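Local coordinates for 2S Albumin protein (Dolichos, PDB 6IX1) that is a hemopexin-fold seed albumin, probably a storage protein that may also bind small ligands, as related legume seed albumins do, at residues E72-I84 with I95-P107. Residues are numbered along the deposited sequence; the frame is centred on the assembly and turned at random.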
loop_
_atom_site.group_PDB
_atom_site.type_symbol
_atom_site.label_atom_id
_atom_site.label_comp_id
_atom_site.label_asym_id
_atom_site.label_seq_id
_atom_site.Cartn_x
_atom_site.Cartn_y
_atom_site.Cartn_z
ATOM N N GLU A 72 1.826 -0.608 13.363
ATOM C CA GLU A 72 2.093 0.755 12.850
ATOM C C GLU A 72 2.062 0.795 11.314
ATOM O O GLU A 72 2.434 -0.158 10.679
ATOM C CB GLU A 72 3.424 1.258 13.397
ATOM C CG GLU A 72 3.386 1.368 14.927
ATOM C CD GLU A 72 4.689 1.699 15.621
ATOM O OE1 GLU A 72 5.675 1.656 14.967
ATOM O OE2 GLU A 72 4.617 1.852 16.851
ATOM N N ALA A 73 1.644 1.950 10.812
ATOM C CA ALA A 73 1.624 2.182 9.372
ATOM C C ALA A 73 1.724 3.683 9.104
ATOM O O ALA A 73 1.235 4.438 9.902
ATOM C CB ALA A 73 0.380 1.625 8.778
ATOM N N TYR A 74 2.307 4.009 7.934
ATOM C CA TYR A 74 2.113 5.359 7.369
ATOM C C TYR A 74 0.927 5.405 6.447
ATOM O O TYR A 74 0.720 4.424 5.678
ATOM C CB TYR A 74 3.360 5.864 6.630
ATOM C CG TYR A 74 4.454 6.313 7.526
ATOM C CD1 TYR A 74 4.454 7.608 8.029
ATOM C CD2 TYR A 74 5.467 5.498 7.956
ATOM C CE1 TYR A 74 5.424 8.082 8.900
ATOM C CE2 TYR A 74 6.455 5.952 8.794
ATOM C CZ TYR A 74 6.435 7.252 9.271
ATOM O OH TYR A 74 7.431 7.676 10.095
ATOM N N VAL A 75 0.160 6.478 6.533
ATOM C CA VAL A 75 -0.919 6.738 5.580
ATOM C C VAL A 75 -0.750 8.107 4.972
ATOM O O VAL A 75 -0.065 8.968 5.567
ATOM C CB VAL A 75 -2.261 6.610 6.323
ATOM C CG1 VAL A 75 -2.476 5.201 6.840
ATOM C CG2 VAL A 75 -2.474 7.572 7.486
ATOM N N PHE A 76 -1.289 8.266 3.788
ATOM C CA PHE A 76 -1.092 9.438 2.928
ATOM C C PHE A 76 -2.433 9.878 2.360
ATOM O O PHE A 76 -3.290 9.023 2.140
ATOM C CB PHE A 76 -0.163 9.091 1.758
ATOM C CG PHE A 76 1.244 8.669 2.147
ATOM C CD1 PHE A 76 1.513 7.405 2.654
ATOM C CD2 PHE A 76 2.275 9.596 2.152
ATOM C CE1 PHE A 76 2.775 7.045 3.099
ATOM C CE2 PHE A 76 3.504 9.239 2.648
ATOM C CZ PHE A 76 3.782 7.964 3.105
ATOM N N SER A 77 -2.570 11.155 2.073
ATOM C CA SER A 77 -3.706 11.744 1.362
ATOM C C SER A 77 -3.155 13.011 0.676
ATOM O O SER A 77 -2.877 13.973 1.362
ATOM C CB SER A 77 -4.848 12.070 2.245
ATOM O OG SER A 77 -5.947 12.557 1.505
ATOM N N GLY A 78 -2.975 12.935 -0.626
ATOM C CA GLY A 78 -2.306 14.043 -1.336
ATOM C C GLY A 78 -0.930 14.263 -0.751
ATOM O O GLY A 78 -0.172 13.340 -0.607
ATOM N N SER A 79 -0.613 15.502 -0.426
ATOM C CA SER A 79 0.719 15.815 0.143
ATOM C C SER A 79 0.816 15.541 1.636
ATOM O O SER A 79 1.866 15.790 2.157
ATOM C CB SER A 79 1.183 17.227 -0.163
ATOM O OG SER A 79 0.363 18.215 0.458
ATOM N N GLN A 80 -0.295 15.156 2.268
ATOM C CA GLN A 80 -0.306 14.960 3.716
ATOM C C GLN A 80 0.024 13.509 4.047
ATOM O O GLN A 80 -0.319 12.578 3.276
ATOM C CB GLN A 80 -1.649 15.297 4.318
ATOM C CG GLN A 80 -1.948 16.785 4.216
ATOM C CD GLN A 80 -3.221 17.164 4.928
ATOM O OE1 GLN A 80 -4.176 17.596 4.293
ATOM N NE2 GLN A 80 -3.213 17.043 6.248
ATOM N N CYS A 81 0.594 13.326 5.229
ATOM C CA CYS A 81 0.864 11.984 5.724
ATOM C C CYS A 81 0.830 11.948 7.238
ATOM O O CYS A 81 0.981 12.984 7.897
ATOM C CB CYS A 81 2.079 11.414 5.045
ATOM S SG CYS A 81 3.576 12.076 5.695
ATOM N N ALA A 82 0.657 10.744 7.734
ATOM C CA ALA A 82 0.617 10.500 9.177
ATOM C C ALA A 82 1.175 9.124 9.485
ATOM O O ALA A 82 0.999 8.223 8.695
ATOM C CB ALA A 82 -0.787 10.654 9.713
ATOM N N TYR A 83 1.764 8.997 10.659
ATOM C CA TYR A 83 2.149 7.692 11.237
ATOM C C TYR A 83 1.073 7.317 12.240
ATOM O O TYR A 83 0.846 8.124 13.091
ATOM C CB TYR A 83 3.530 7.718 11.888
ATOM C CG TYR A 83 4.186 6.409 12.096
ATOM C CD1 TYR A 83 4.143 5.420 11.148
ATOM C CD2 TYR A 83 4.962 6.184 13.187
ATOM C CE1 TYR A 83 4.812 4.224 11.330
ATOM C CE2 TYR A 83 5.595 4.978 13.406
ATOM C CZ TYR A 83 5.625 4.025 12.414
ATOM O OH TYR A 83 6.302 2.852 12.590
ATOM N N ILE A 84 0.525 6.133 12.119
ATOM C CA ILE A 84 -0.597 5.700 12.984
ATOM C C ILE A 84 -0.197 4.367 13.619
ATOM O O ILE A 84 0.549 3.521 13.095
ATOM C CB ILE A 84 -1.930 5.663 12.217
ATOM C CG1 ILE A 84 -2.013 4.489 11.240
ATOM C CG2 ILE A 84 -2.122 6.968 11.533
ATOM C CD1 ILE A 84 -3.368 4.277 10.629
ATOM N N ILE A 95 -2.830 8.562 16.205
ATOM C CA ILE A 95 -1.818 9.206 15.360
ATOM C C ILE A 95 -0.551 9.321 16.186
ATOM O O ILE A 95 -0.580 10.017 17.267
ATOM C CB ILE A 95 -2.279 10.546 14.830
ATOM C CG1 ILE A 95 -3.535 10.427 13.976
ATOM C CG2 ILE A 95 -1.120 11.195 14.114
ATOM C CD1 ILE A 95 -4.045 11.711 13.416
ATOM N N LEU A 96 0.520 8.695 15.743
ATOM C CA LEU A 96 1.851 8.781 16.377
ATOM C C LEU A 96 2.687 9.980 15.869
ATOM O O LEU A 96 3.524 10.506 16.672
ATOM C CB LEU A 96 2.615 7.489 16.080
ATOM C CG LEU A 96 1.962 6.227 16.573
ATOM C CD1 LEU A 96 2.698 5.033 16.025
ATOM C CD2 LEU A 96 1.837 6.258 18.112
ATOM N N SER A 97 2.505 10.423 14.640
ATOM C CA SER A 97 3.295 11.550 14.093
ATOM C C SER A 97 2.446 12.204 13.014
ATOM O O SER A 97 1.821 11.485 12.270
ATOM C CB SER A 97 4.675 11.106 13.566
ATOM O OG SER A 97 5.444 12.169 13.041
ATOM N N GLY A 98 2.502 13.526 12.891
ATOM C CA GLY A 98 1.692 14.280 11.932
ATOM C C GLY A 98 0.258 14.486 12.437
ATOM O O GLY A 98 0.041 14.385 13.667
ATOM N N PRO A 99 -0.723 14.763 11.556
ATOM C CA PRO A 99 -0.546 14.842 10.116
ATOM C C PRO A 99 0.436 15.973 9.767
ATOM O O PRO A 99 0.518 16.985 10.421
ATOM C CB PRO A 99 -1.938 15.236 9.625
ATOM C CG PRO A 99 -2.852 14.612 10.650
ATOM C CD PRO A 99 -2.117 14.894 11.920
ATOM N N THR A 100 1.227 15.773 8.740
ATOM C CA THR A 100 2.127 16.817 8.199
ATOM C C THR A 100 2.343 16.559 6.721
ATOM O O THR A 100 1.807 15.610 6.200
ATOM C CB THR A 100 3.436 16.863 8.998
ATOM O OG1 THR A 100 4.160 18.029 8.663
ATOM C CG2 THR A 100 4.285 15.634 8.774
ATOM N N THR A 101 3.156 17.391 6.081
ATOM C CA THR A 101 3.461 17.136 4.665
ATOM C C THR A 101 4.428 15.962 4.520
ATOM O O THR A 101 5.225 15.699 5.427
ATOM C CB THR A 101 3.972 18.363 3.918
ATOM O OG1 THR A 101 5.243 18.677 4.490
ATOM C CG2 THR A 101 2.975 19.499 3.905
ATOM N N ILE A 102 4.449 15.359 3.355
ATOM C CA ILE A 102 5.419 14.263 3.079
ATOM C C ILE A 102 6.837 14.766 3.312
ATOM O O ILE A 102 7.677 14.075 3.858
ATOM C CB ILE A 102 5.219 13.710 1.666
ATOM C CG1 ILE A 102 3.865 13.008 1.599
ATOM C CG2 ILE A 102 6.416 12.830 1.238
ATOM C CD1 ILE A 102 3.408 12.800 0.185
ATOM N N ALA A 103 7.127 15.953 2.800
ATOM C CA ALA A 103 8.501 16.503 2.887
ATOM C C ALA A 103 8.872 16.789 4.319
ATOM O O ALA A 103 10.095 16.711 4.622
ATOM C CB ALA A 103 8.584 17.740 2.059
ATOM N N GLU A 104 7.943 17.146 5.174
ATOM C CA GLU A 104 8.252 17.330 6.585
ATOM C C GLU A 104 8.389 15.980 7.310
ATOM O O GLU A 104 9.272 15.836 8.174
ATOM C CB GLU A 104 7.215 18.198 7.230
ATOM C CG GLU A 104 7.297 19.661 6.850
ATOM C CD GLU A 104 6.068 20.344 7.377
ATOM O OE1 GLU A 104 6.140 20.944 8.459
ATOM O OE2 GLU A 104 5.009 20.297 6.659
ATOM N N MET A 105 7.602 14.972 6.946
ATOM C CA MET A 105 7.683 13.644 7.571
ATOM C C MET A 105 9.017 12.980 7.205
ATOM O O MET A 105 9.611 12.315 8.018
ATOM C CB MET A 105 6.496 12.782 7.172
ATOM C CG MET A 105 6.422 11.535 7.939
ATOM S SD MET A 105 6.024 11.714 9.678
ATOM C CE MET A 105 4.235 11.845 9.532
ATOM N N PHE A 106 9.380 13.113 5.924
ATOM C CA PHE A 106 10.562 12.448 5.359
ATOM C C PHE A 106 11.350 13.500 4.617
ATOM O O PHE A 106 11.229 13.628 3.384
ATOM C CB PHE A 106 10.179 11.324 4.411
ATOM C CG PHE A 106 9.268 10.275 4.978
ATOM C CD1 PHE A 106 9.755 9.284 5.812
ATOM C CD2 PHE A 106 7.916 10.303 4.697
ATOM C CE1 PHE A 106 8.871 8.364 6.384
ATOM C CE2 PHE A 106 7.051 9.324 5.224
ATOM C CZ PHE A 106 7.532 8.344 6.025
ATOM N N PRO A 107 12.167 14.297 5.341
ATOM C CA PRO A 107 12.946 15.352 4.672
ATOM C C PRO A 107 13.776 14.927 3.447
ATOM O O PRO A 107 13.957 15.771 2.535
ATOM C CB PRO A 107 13.823 15.879 5.811
ATOM C CG PRO A 107 12.921 15.756 7.028
ATOM C CD PRO A 107 12.218 14.427 6.793
#
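In this blade of the four-bladed hemopexin propeller, the second strand of hairpin E72-I84 pairs with the outer strand of I95-P107, and the short helix that follows packs against the hairpin's side chains. C81 and T100 form an antiparallel hydrogen-bonded pair, with C81 N to T100 O at 2.8 Å and T100 N returning to C81 O. Further along, a classic beta bulge sets L96 and S97 both against Y83: Y83 O accepts from L96 N (2.7 Å) and S97 N (3.2 Å), which come in from the same face of its carbonyl plane. L96 CD1 also lies 3.8 Å from Y83 CD2.

Beneath the helix the side chains interlock around the Y74 ring. F106 turns an edge to it, putting CZ over the centre of one face, 3.6 Å from Y74 CE1, with the planes at 58°; Y83 covers the opposite face. M105, its CG anti to the backbone N (chi1 -171°) and its chain bent beyond, curls round the rim of Y74 in a Met-aromatic contact, while M105 CB presses on C81 SG at 3.3 Å. Were Y74 cut back to alanine, the F106 edge would probably lose the face it points into and the M105 sulfur its aromatic partner. I102 CG1 meets the edge of F76. T101 and E104 close a capping box at the helix start, E104 N donating to T101 OG1, and I102 N reaches back to S79 O at 2.9 Å.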